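Endoglucanase (Fervidobacterium pennivorans DSM 9078, PDB 6KDD) probably hydrolyses beta-glucosidic bonds in cellulose or related glucans, as a family 5 glycoside hydrolase with a TIM-barrel catalytic domain. Local coordinates at residues 109-112 and 113-116; 118-121 and 122-126; 233-236 and 237-241; 280-283 and 284-287. One frame throughout, in Å; residues are numbered along the deposited sequence.

Contact 1: 109-112 and 113-116; sequences YQEP and DKYG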
loop_
_atom_site.group_PDB
_atom_site.type_symbol
_atom_site.label_atom_id
_atom_site.label_comp_id
_atom_site.label_asym_id
_atom_site.label_seq_id
_atom_site.Cartn_x
_atom_site.Cartn_y
_atom_site.Cartn_z
ATOM N N TYR A 109 -12.145 11.388 -3.976
ATOM C CA TYR A 109 -11.773 11.186 -5.378
ATOM C C TYR A 109 -12.605 12.125 -6.264
ATOM O O TYR A 109 -12.111 12.682 -7.242
ATOM C CB TYR A 109 -12.085 9.725 -5.760
ATOM C CG TYR A 109 -10.971 8.757 -5.456
ATOM C CD1 TYR A 109 -9.677 9.034 -5.861
ATOM C CD2 TYR A 109 -11.198 7.553 -4.808
ATOM C CE1 TYR A 109 -8.631 8.164 -5.606
ATOM C CE2 TYR A 109 -10.165 6.667 -4.546
ATOM C CZ TYR A 109 -8.877 6.979 -4.933
ATOM O OH TYR A 109 -7.810 6.147 -4.735
ATOM N N GLN A 110 -13.878 12.284 -5.917
ATOM C CA GLN A 110 -14.778 13.067 -6.748
ATOM C C GLN A 110 -14.667 14.555 -6.401
ATOM O O GLN A 110 -14.576 15.382 -7.302
ATOM C CB GLN A 110 -16.200 12.542 -6.612
ATOM C CG GLN A 110 -16.228 11.067 -6.237
ATOM C CD GLN A 110 -17.322 10.257 -6.889
ATOM O OE1 GLN A 110 -17.924 9.384 -6.266
ATOM N NE2 GLN A 110 -17.555 10.504 -8.171
ATOM N N GLU A 111 -14.645 14.872 -5.099
ATOM C CA GLU A 111 -14.723 16.240 -4.606
ATOM C C GLU A 111 -13.650 16.487 -3.571
ATOM O O GLU A 111 -13.975 16.679 -2.400
ATOM C CB GLU A 111 -16.066 16.471 -3.914
ATOM C CG GLU A 111 -17.229 16.104 -4.799
ATOM C CD GLU A 111 -18.566 16.554 -4.261
ATOM O OE1 GLU A 111 -19.317 15.690 -3.742
ATOM O OE2 GLU A 111 -18.852 17.764 -4.369
ATOM N N PRO A 112 -12.358 16.488 -3.963
ATOM C CA PRO A 112 -11.268 16.735 -3.029
ATOM C C PRO A 112 -11.305 18.070 -2.277
ATOM O O PRO A 112 -10.890 18.113 -1.120
ATOM C CB PRO A 112 -10.005 16.702 -3.887
ATOM C CG PRO A 112 -10.526 16.966 -5.283
ATOM C CD PRO A 112 -11.851 16.241 -5.318
ATOM N N ASP A 113 -11.749 19.150 -2.949
ATOM C CA ASP A 113 -11.854 20.462 -2.315
ATOM C C ASP A 113 -12.827 20.381 -1.133
ATOM O O ASP A 113 -12.545 20.848 -0.029
ATOM C CB ASP A 113 -12.329 21.521 -3.314
ATOM C CG ASP A 113 -11.516 21.627 -4.588
ATOM O OD1 ASP A 113 -10.267 21.515 -4.517
ATOM O OD2 ASP A 113 -12.136 21.892 -5.641
ATOM N N LYS A 114 -13.961 19.727 -1.359
ATOM C CA LYS A 114 -14.964 19.525 -0.334
ATOM C C LYS A 114 -14.464 18.607 0.791
ATOM O O LYS A 114 -14.788 18.872 1.947
ATOM C CB LYS A 114 -16.236 18.986 -0.980
ATOM C CG LYS A 114 -17.483 18.982 -0.108
ATOM C CD LYS A 114 -18.735 19.109 -0.941
ATOM C CE LYS A 114 -19.967 19.444 -0.127
ATOM N NZ LYS A 114 -20.489 18.265 0.607
ATOM N N TYR A 115 -13.701 17.530 0.481
ATOM C CA TYR A 115 -13.473 16.458 1.456
ATOM C C TYR A 115 -12.057 16.403 2.011
ATOM O O TYR A 115 -11.780 15.568 2.870
ATOM C CB TYR A 115 -13.945 15.093 0.954
ATOM C CG TYR A 115 -15.438 14.989 0.865
ATOM C CD1 TYR A 115 -16.106 15.424 -0.271
ATOM C CD2 TYR A 115 -16.184 14.482 1.909
ATOM C CE1 TYR A 115 -17.481 15.346 -0.368
ATOM C CE2 TYR A 115 -17.558 14.379 1.827
ATOM C CZ TYR A 115 -18.202 14.837 0.689
ATOM O OH TYR A 115 -19.547 14.746 0.606
ATOM N N GLY A 116 -11.184 17.295 1.531
ATOM C CA GLY A 116 -9.805 17.404 1.973
ATOM C C GLY A 116 -9.738 17.569 3.489
ATOM O O GLY A 116 -8.883 16.977 4.150
#
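Tyr-115 packs back against Glu-111, four residues earlier. The tight part lies beside the backbone. Glu-111 O sits in the plane of the Tyr-115 ring, at its edge, 3.3 Å from Tyr-115 CD1. The same oxygen accepts a weak hydrogen bond from Tyr-115 N at 3.0 Å. Pro-112 O takes another weak hydrogen bond from Gly-116 N, at 2.8 Å. Glu-111 CB adds a van der Waals touch, 3.8 Å from Tyr-115 CD1. The Tyr-115 ring is placed here because its CG stands beside the backbone N (chi1 -70°). Pro-112 is buried against Asn-148 and Leu-149.

The outer side is looser and exposed. The Glu-111 carboxylate is turned 61° from the Tyr-115 ring, with OE1 3.9 Å from Tyr-115 CE1. Lys-114 runs alongside Glu-111, and its CD lies 3.7 Å from Glu-111 OE2. Their charges do not meet: Glu-111 OE1 is 5.2 Å from Lys-114 NZ. Asp-113 turns to Lys-153 for a salt bridge. The Tyr-115 ring also touches Glu-107 and Leu-108 of the preceding helix. Replacing Tyr-115 with an alanine would probably leave a gap beside Glu-111 and those two residues, with the Glu-111 chain freer to move.

This is the first turn of helix 112-129, entered directly from helix 106-110. Glu-111 holds the N-cap position. Pro-112 follows as the first helical residue, where its lack of an N-H costs no helix bond.

Contact 2: 118-121 and 122-126; sequences VLVE and IWRQI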
loop_
_atom_site.group_PDB
_atom_site.type_symbol
_atom_site.label_atom_id
_atom_site.label_comp_id
_atom_site.label_asym_id
_atom_site.label_seq_id
_atom_site.Cartn_x
_atom_site.Cartn_y
_atom_site.Cartn_z
ATOM N N VAL A 118 -11.858 16.630 5.708
ATOM C CA VAL A 118 -12.276 15.409 6.387
ATOM C C VAL A 118 -11.079 14.465 6.523
ATOM O O VAL A 118 -10.872 13.904 7.607
ATOM C CB VAL A 118 -13.443 14.710 5.674
ATOM C CG1 VAL A 118 -13.799 13.368 6.310
ATOM C CG2 VAL A 118 -14.663 15.596 5.573
ATOM N N LEU A 119 -10.319 14.279 5.425
ATOM C CA LEU A 119 -9.064 13.530 5.494
ATOM C C LEU A 119 -8.175 14.117 6.594
ATOM O O LEU A 119 -7.524 13.378 7.316
ATOM C CB LEU A 119 -8.307 13.498 4.156
ATOM C CG LEU A 119 -7.050 12.596 4.117
ATOM C CD1 LEU A 119 -7.414 11.125 4.338
ATOM C CD2 LEU A 119 -6.224 12.776 2.850
ATOM N N VAL A 120 -8.116 15.454 6.698
ATOM C CA VAL A 120 -7.254 16.094 7.676
ATOM C C VAL A 120 -7.670 15.651 9.083
ATOM O O VAL A 120 -6.805 15.302 9.887
ATOM C CB VAL A 120 -7.198 17.639 7.517
ATOM C CG1 VAL A 120 -6.624 18.303 8.772
ATOM C CG2 VAL A 120 -6.327 18.039 6.332
ATOM N N GLU A 121 -8.987 15.620 9.331
ATOM C CA GLU A 121 -9.535 15.334 10.649
ATOM C C GLU A 121 -9.447 13.846 10.981
ATOM O O GLU A 121 -9.264 13.472 12.146
ATOM C CB GLU A 121 -10.986 15.809 10.754
ATOM C CG GLU A 121 -11.109 17.331 10.915
ATOM C CD GLU A 121 -10.189 17.970 11.949
ATOM O OE1 GLU A 121 -10.133 17.474 13.101
ATOM O OE2 GLU A 121 -9.487 18.932 11.601
ATOM N N ILE A 122 -9.611 12.999 9.952
ATOM C CA ILE A 122 -9.425 11.568 10.146
ATOM C C ILE A 122 -8.025 11.353 10.678
ATOM O O ILE A 122 -7.842 10.691 11.707
ATOM C CB ILE A 122 -9.729 10.770 8.844
ATOM C CG1 ILE A 122 -11.240 10.716 8.623
ATOM C CG2 ILE A 122 -9.163 9.348 8.942
ATOM C CD1 ILE A 122 -11.696 10.189 7.245
ATOM N N TRP A 123 -7.043 11.920 9.990
ATOM C CA TRP A 123 -5.664 11.759 10.375
ATOM C C TRP A 123 -5.370 12.400 11.732
ATOM O O TRP A 123 -4.480 11.928 12.430
ATOM C CB TRP A 123 -4.714 12.188 9.261
ATOM C CG TRP A 123 -4.497 10.999 8.374
ATOM C CD1 TRP A 123 -4.930 10.789 7.089
ATOM C CD2 TRP A 123 -3.873 9.781 8.805
ATOM N NE1 TRP A 123 -4.536 9.542 6.665
ATOM C CE2 TRP A 123 -3.871 8.910 7.691
ATOM C CE3 TRP A 123 -3.252 9.383 10.003
ATOM C CZ2 TRP A 123 -3.363 7.615 7.794
ATOM C CZ3 TRP A 123 -2.692 8.128 10.080
ATOM C CH2 TRP A 123 -2.776 7.248 8.993
ATOM N N ARG A 124 -6.110 13.463 12.100
ATOM C CA ARG A 124 -5.841 14.098 13.388
ATOM C C ARG A 124 -6.140 13.068 14.479
ATOM O O ARG A 124 -5.345 12.887 15.408
ATOM C CB ARG A 124 -6.688 15.369 13.585
ATOM C CG ARG A 124 -6.457 16.058 14.933
ATOM C CD ARG A 124 -7.533 17.097 15.277
ATOM N NE ARG A 124 -7.745 18.045 14.174
ATOM C CZ ARG A 124 -6.918 19.040 13.833
ATOM N NH1 ARG A 124 -5.807 19.272 14.508
ATOM N NH2 ARG A 124 -7.203 19.822 12.804
ATOM N N GLN A 125 -7.258 12.362 14.308
ATOM C CA GLN A 125 -7.738 11.394 15.270
ATOM C C GLN A 125 -6.834 10.168 15.324
ATOM O O GLN A 125 -6.554 9.643 16.408
ATOM C CB GLN A 125 -9.158 10.987 14.928
ATOM C CG GLN A 125 -10.153 12.098 15.243
ATOM C CD GLN A 125 -11.464 11.661 14.663
ATOM O OE1 GLN A 125 -12.210 10.922 15.280
ATOM N NE2 GLN A 125 -11.727 12.076 13.428
ATOM N N ILE A 126 -6.414 9.681 14.150
ATOM C CA ILE A 126 -5.667 8.429 14.132
ATOM C C ILE A 126 -4.331 8.735 14.779
ATOM O O ILE A 126 -3.806 7.945 15.570
ATOM C CB ILE A 126 -5.468 7.908 12.691
ATOM C CG1 ILE A 126 -6.795 7.583 12.016
ATOM C CG2 ILE A 126 -4.517 6.703 12.668
ATOM C CD1 ILE A 126 -6.676 7.461 10.483
#
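Val-118 meets Ile-122 one turn on in helix 112-129, one of the outer helices of the TIM barrel. Val-118 CG1 lies 3.9 Å from Ile-122 CD1, and the Val-118 O to Ile-122 N bond (2.8 Å) ties the same pair. Leu-119 CD1 touches Trp-123 CD1 at 3.7 Å. The indole continues inward, where NE1 bonds to Ile-141 O and the ring meets Phe-139. Val-120 packs on Val-161 and Val-164 of helix 151-168, and its carbonyl receives Arg-124 N.

Glu-121 carries the polar contact, a salt bridge to Arg-124. Its chain bends about its CB-CG bond (chi2 -47°). Arg-124 grips it side-on, with carboxylate and guanidinium only 23° from coplanar. Arg-124 NE reaches Glu-121 OE1 at 2.7 Å, and Arg-124 NH2 reaches the syn lone pair of Glu-121 OE2 at 2.7 Å. A methionine in place of Arg-124 would probably leave the Glu-121 carboxylate without its charged mate and free to turn.

Gln-125, its amide also held by Ile-76 N and Tyr-74 O, adds two bonds to Glu-121 O, from opposite faces of the carbonyl. Its N is one donor; the other is NE2, 3.1 Å from Glu-121 O and well above the carbonyl plane.

Contact 3: 233-236 and 237-241; sequences WEIN and QIRSH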
loop_
_atom_site.group_PDB
_atom_site.type_symbol
_atom_site.label_atom_id
_atom_site.label_comp_id
_atom_site.label_asym_id
_atom_site.label_seq_id
_atom_site.Cartn_x
_atom_site.Cartn_y
_atom_site.Cartn_z
ATOM N N TRP A 233 13.299 -8.253 -23.104
ATOM C CA TRP A 233 12.770 -6.910 -23.324
ATOM C C TRP A 233 11.665 -6.619 -22.298
ATOM O O TRP A 233 11.429 -5.455 -21.971
ATOM C CB TRP A 233 12.207 -6.694 -24.754
ATOM C CG TRP A 233 10.889 -7.395 -24.903
ATOM C CD1 TRP A 233 10.714 -8.735 -25.095
ATOM C CD2 TRP A 233 9.569 -6.841 -24.789
ATOM N NE1 TRP A 233 9.381 -9.050 -25.118
ATOM C CE2 TRP A 233 8.652 -7.907 -24.934
ATOM C CE3 TRP A 233 9.057 -5.557 -24.571
ATOM C CZ2 TRP A 233 7.265 -7.734 -24.871
ATOM C CZ3 TRP A 233 7.688 -5.385 -24.531
ATOM C CH2 TRP A 233 6.805 -6.457 -24.676
ATOM N N GLU A 234 10.944 -7.664 -21.870
ATOM C CA GLU A 234 9.900 -7.514 -20.852
ATOM C C GLU A 234 10.512 -7.136 -19.502
ATOM O O GLU A 234 10.072 -6.174 -18.857
ATOM C CB GLU A 234 9.163 -8.828 -20.644
ATOM C CG GLU A 234 8.218 -9.165 -21.773
ATOM C CD GLU A 234 7.551 -10.508 -21.587
ATOM O OE1 GLU A 234 8.267 -11.509 -21.367
ATOM O OE2 GLU A 234 6.318 -10.557 -21.639
ATOM N N ILE A 235 11.564 -7.875 -19.127
ATOM C CA ILE A 235 12.350 -7.586 -17.936
ATOM C C ILE A 235 12.936 -6.194 -18.072
ATOM O O ILE A 235 12.872 -5.430 -17.110
ATOM C CB ILE A 235 13.415 -8.668 -17.649
ATOM C CG1 ILE A 235 12.830 -10.082 -17.578
ATOM C CG2 ILE A 235 14.280 -8.330 -16.443
ATOM C CD1 ILE A 235 12.281 -10.459 -16.247
ATOM N N ASN A 236 13.465 -5.850 -19.268
ATOM C CA ASN A 236 14.038 -4.527 -19.491
ATOM C C ASN A 236 13.024 -3.406 -19.264
ATOM O O ASN A 236 13.397 -2.343 -18.752
ATOM C CB ASN A 236 14.749 -4.369 -20.847
ATOM C CG ASN A 236 16.164 -4.913 -20.812
ATOM O OD1 ASN A 236 16.856 -4.768 -19.806
ATOM N ND2 ASN A 236 16.598 -5.555 -21.886
ATOM N N GLN A 237 11.765 -3.651 -19.632
ATOM C CA GLN A 237 10.669 -2.709 -19.416
ATOM C C GLN A 237 10.520 -2.385 -17.924
ATOM O O GLN A 237 10.454 -1.217 -17.557
ATOM C CB GLN A 237 9.334 -3.340 -19.817
ATOM C CG GLN A 237 9.187 -3.620 -21.302
ATOM C CD GLN A 237 8.791 -2.350 -22.009
ATOM O OE1 GLN A 237 7.698 -1.821 -21.818
ATOM N NE2 GLN A 237 9.708 -1.828 -22.800
ATOM N N ILE A 238 10.488 -3.426 -17.069
ATOM C CA ILE A 238 10.360 -3.219 -15.625
ATOM C C ILE A 238 11.535 -2.369 -15.137
ATOM O O ILE A 238 11.331 -1.372 -14.440
ATOM C CB ILE A 238 10.216 -4.550 -14.848
ATOM C CG1 ILE A 238 9.012 -5.359 -15.356
ATOM C CG2 ILE A 238 10.161 -4.282 -13.339
ATOM C CD1 ILE A 238 8.892 -6.750 -14.776
ATOM N N ARG A 239 12.757 -2.724 -15.570
ATOM C CA ARG A 239 13.945 -1.972 -15.183
ATOM C C ARG A 239 13.877 -0.496 -15.578
ATOM O O ARG A 239 14.319 0.363 -14.811
ATOM C CB ARG A 239 15.240 -2.592 -15.707
ATOM C CG ARG A 239 16.473 -1.850 -15.203
ATOM C CD ARG A 239 17.741 -2.385 -15.806
ATOM N NE ARG A 239 17.526 -3.787 -16.126
ATOM C CZ ARG A 239 17.795 -4.793 -15.305
ATOM N NH1 ARG A 239 18.323 -4.544 -14.121
ATOM N NH2 ARG A 239 17.561 -6.035 -15.694
ATOM N N SER A 240 13.370 -0.180 -16.775
ATOM C CA SER A 240 13.221 1.221 -17.159
ATOM C C SER A 240 12.282 1.940 -16.201
ATOM O O SER A 240 12.545 3.074 -15.807
ATOM C CB SER A 240 12.704 1.416 -18.571
ATOM O OG SER A 240 13.429 0.614 -19.473
ATOM N N HIS A 241 11.134 1.323 -15.898
ATOM C CA HIS A 241 10.212 2.002 -15.003
ATOM C C HIS A 241 10.875 2.214 -13.638
ATOM O O HIS A 241 10.720 3.261 -13.011
ATOM C CB HIS A 241 8.900 1.209 -14.918
ATOM C CG HIS A 241 8.283 0.968 -16.251
ATOM N ND1 HIS A 241 7.425 -0.085 -16.495
ATOM C CD2 HIS A 241 8.423 1.620 -17.427
ATOM C CE1 HIS A 241 7.026 -0.045 -17.753
ATOM N NE2 HIS A 241 7.627 0.988 -18.341
#
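Trp-233 and Gln-237 pack near the start of helix 232-252, an outer helix of the TIM barrel that lies beside helix 269-285. The backbone bonds are those of an alpha helix. Gln-237 N donates to Trp-233 O at 3.0 Å, and Arg-239 N to Ile-235 O at 3.1 Å. The bond from Ile-238 N to Glu-234 O is weak.

Van der Waals contacts come from two pairs. Gln-237 CG lies 3.8 Å from Trp-233 CE3, with ring and amide planes 47° apart. The Gln-237 chain folds about its CB-CG bond (chi2 -81°), which keeps its amide close to the indole. On another side of the helix, Ile-235 CG2 approaches Arg-239 NH2 at 4.1 Å. Ile-235 and Ile-238 also face helix 269-285, touching Ser-278 and Val-279 respectively.

Charged and polar ends mostly look outside the pairings. Arg-239 forms a salt bridge with Glu-285. Arg-239 NE stays 3.9 Å from Asn-236 OD1, which lies at the guanidinium edge. Trp-233 NE1 bonds to Glu-231.

One side chain does bond across the turn. Asn-236 O accepts from Ser-240 N at 2.9 Å and, on the opposite face of the carbonyl plane, from Ser-240 OG at 3.0 Å.

Contact 4: 280-283 and 284-287; sequences RKMA and EEFG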
loop_
_atom_site.group_PDB
_atom_site.type_symbol
_atom_site.label_atom_id
_atom_site.label_comp_id
_atom_site.label_asym_id
_atom_site.label_seq_id
_atom_site.Cartn_x
_atom_site.Cartn_y
_atom_site.Cartn_z
ATOM N N ARG A 280 9.752 -8.125 -8.024
ATOM C CA ARG A 280 10.323 -8.154 -6.683
ATOM C C ARG A 280 11.849 -8.005 -6.728
ATOM O O ARG A 280 12.423 -7.215 -5.977
ATOM C CB ARG A 280 9.875 -9.421 -5.951
ATOM C CG ARG A 280 10.277 -9.434 -4.478
ATOM C CD ARG A 280 11.645 -10.080 -4.331
ATOM N NE ARG A 280 11.432 -11.475 -4.611
ATOM C CZ ARG A 280 12.387 -12.362 -4.839
ATOM N NH1 ARG A 280 13.663 -12.010 -4.820
ATOM N NH2 ARG A 280 12.057 -13.617 -5.078
ATOM N N LYS A 281 12.518 -8.774 -7.595
ATOM C CA LYS A 281 13.968 -8.646 -7.740
ATOM C C LYS A 281 14.356 -7.252 -8.223
ATOM O O LYS A 281 15.397 -6.733 -7.842
ATOM C CB LYS A 281 14.551 -9.676 -8.703
ATOM C CG LYS A 281 14.488 -11.110 -8.201
ATOM C CD LYS A 281 14.893 -12.091 -9.274
ATOM C CE LYS A 281 16.089 -12.927 -8.863
ATOM N NZ LYS A 281 15.697 -14.056 -7.982
ATOM N N MET A 282 13.508 -6.607 -9.026
ATOM C CA MET A 282 13.832 -5.256 -9.469
ATOM C C MET A 282 13.738 -4.272 -8.310
ATOM O O MET A 282 14.548 -3.348 -8.210
ATOM C CB MET A 282 12.949 -4.777 -10.624
ATOM C CG MET A 282 13.646 -3.768 -11.547
ATOM S SD MET A 282 15.037 -4.557 -12.444
ATOM C CE MET A 282 14.171 -5.439 -13.742
ATOM N N ALA A 283 12.751 -4.452 -7.425
ATOM C CA ALA A 283 12.633 -3.564 -6.269
ATOM C C ALA A 283 13.871 -3.751 -5.382
ATOM O O ALA A 283 14.480 -2.780 -4.941
ATOM C CB ALA A 283 11.325 -3.888 -5.522
ATOM N N GLU A 284 14.304 -5.001 -5.198
ATOM C CA GLU A 284 15.498 -5.296 -4.409
ATOM C C GLU A 284 16.751 -4.689 -5.038
ATOM O O GLU A 284 17.553 -4.068 -4.336
ATOM C CB GLU A 284 15.626 -6.802 -4.179
ATOM C CG GLU A 284 14.582 -7.289 -3.197
ATOM C CD GLU A 284 14.700 -8.695 -2.663
ATOM O OE1 GLU A 284 15.168 -9.585 -3.410
ATOM O OE2 GLU A 284 14.280 -8.893 -1.489
ATOM N N GLU A 285 16.862 -4.797 -6.370
ATOM C CA GLU A 285 17.992 -4.259 -7.111
ATOM C C GLU A 285 18.112 -2.771 -6.841
ATOM O O GLU A 285 19.225 -2.311 -6.625
ATOM C CB GLU A 285 17.887 -4.563 -8.606
ATOM C CG GLU A 285 18.997 -3.955 -9.467
ATOM C CD GLU A 285 18.892 -4.416 -10.910
ATOM O OE1 GLU A 285 18.977 -5.635 -11.125
ATOM O OE2 GLU A 285 18.671 -3.574 -11.812
ATOM N N PHE A 286 16.989 -2.030 -6.822
ATOM C CA PHE A 286 17.059 -0.581 -6.692
ATOM C C PHE A 286 16.841 -0.123 -5.251
ATOM O O PHE A 286 16.659 1.069 -4.992
ATOM C CB PHE A 286 16.080 0.156 -7.616
ATOM C CG PHE A 286 16.390 0.078 -9.099
ATOM C CD1 PHE A 286 17.305 0.947 -9.688
ATOM C CD2 PHE A 286 15.786 -0.870 -9.915
ATOM C CE1 PHE A 286 17.598 0.880 -11.047
ATOM C CE2 PHE A 286 16.062 -0.926 -11.278
ATOM C CZ PHE A 286 16.977 -0.058 -11.840
ATOM N N GLY A 287 16.812 -1.062 -4.312
ATOM C CA GLY A 287 16.773 -0.650 -2.913
ATOM C C GLY A 287 15.382 -0.189 -2.473
ATOM O O GLY A 287 15.250 0.603 -1.540
#
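The final turns of helix 269-285, the crossover helix between barrel strands 256-261 and 289-292, pair Arg-280 with Glu-284 and Met-282 with Phe-286. Arg-280 and Glu-284 form a salt bridge one turn apart. Arg-280 NH1 donates to Glu-284 OE1 at 3.2 Å. The bond is not flat. The guanidinium and carboxylate planes stand 70° apart, and NH1 comes from above the carboxylate plane. Arg-280 CD also lies 3.7 Å from Glu-284 OE1. The Arg-280 chain is bent at chi2 and chi3, and these bends bring NH1 within reach of the Glu-284 carboxylate. Both charged groups have other partners: Arg-280 NE bonds to Ala-316 O, and Glu-284 OE2 makes a salt bridge with Lys-22.

The helix closes in a Schellman motif. Gly-287 is its C-prime residue and takes a positive phi (78°). Its N bonds to Glu-284 O at 3.1 Å, while the amide of the next residue turns back to Ala-283 O. Phe-286 N still donates to Met-282 O, at 3.1 Å.

Met-282 and Phe-286 lie side by side in a Met-aromatic contact. The sulfur is at the ring edge, with Met-282 SD 5.2 Å from the centroid of the Phe-286 ring. Met-282 CG is in the ring plane, 3.7 Å from Phe-286 CE2. Both side chains also touch Phe-242 of helix 232-252. Glu-285 runs along Met-282, with OE2 3.8 Å from Met-282 SD. That same oxygen is salt-bridged to Arg-239.

How the contacts relate
Contact 1 is a surface contact; the other three are partly buried. Contacts 1 and 2 share helix 112-129. Contact 1 lies at its first turn, with weak backbone hydrogen bonds and a tyrosine ring edge against a carbonyl. Contact 2, further along, splits into an apolar inner side and a charged outer side. Contacts 3 and 4 lie on neighbouring helices and touch directly: Arg-239 bridges to Glu-285, Met-282 packs on Ile-235 and Arg-239, and Phe-286 on Arg-239. Contacts 2 and 4 each hold a Glu-Arg salt bridge, nearly coplanar in one and steeply turned in the other. Contact 3 has no such bridge within its own segments; there a serine hydroxyl adds to a backbone bond.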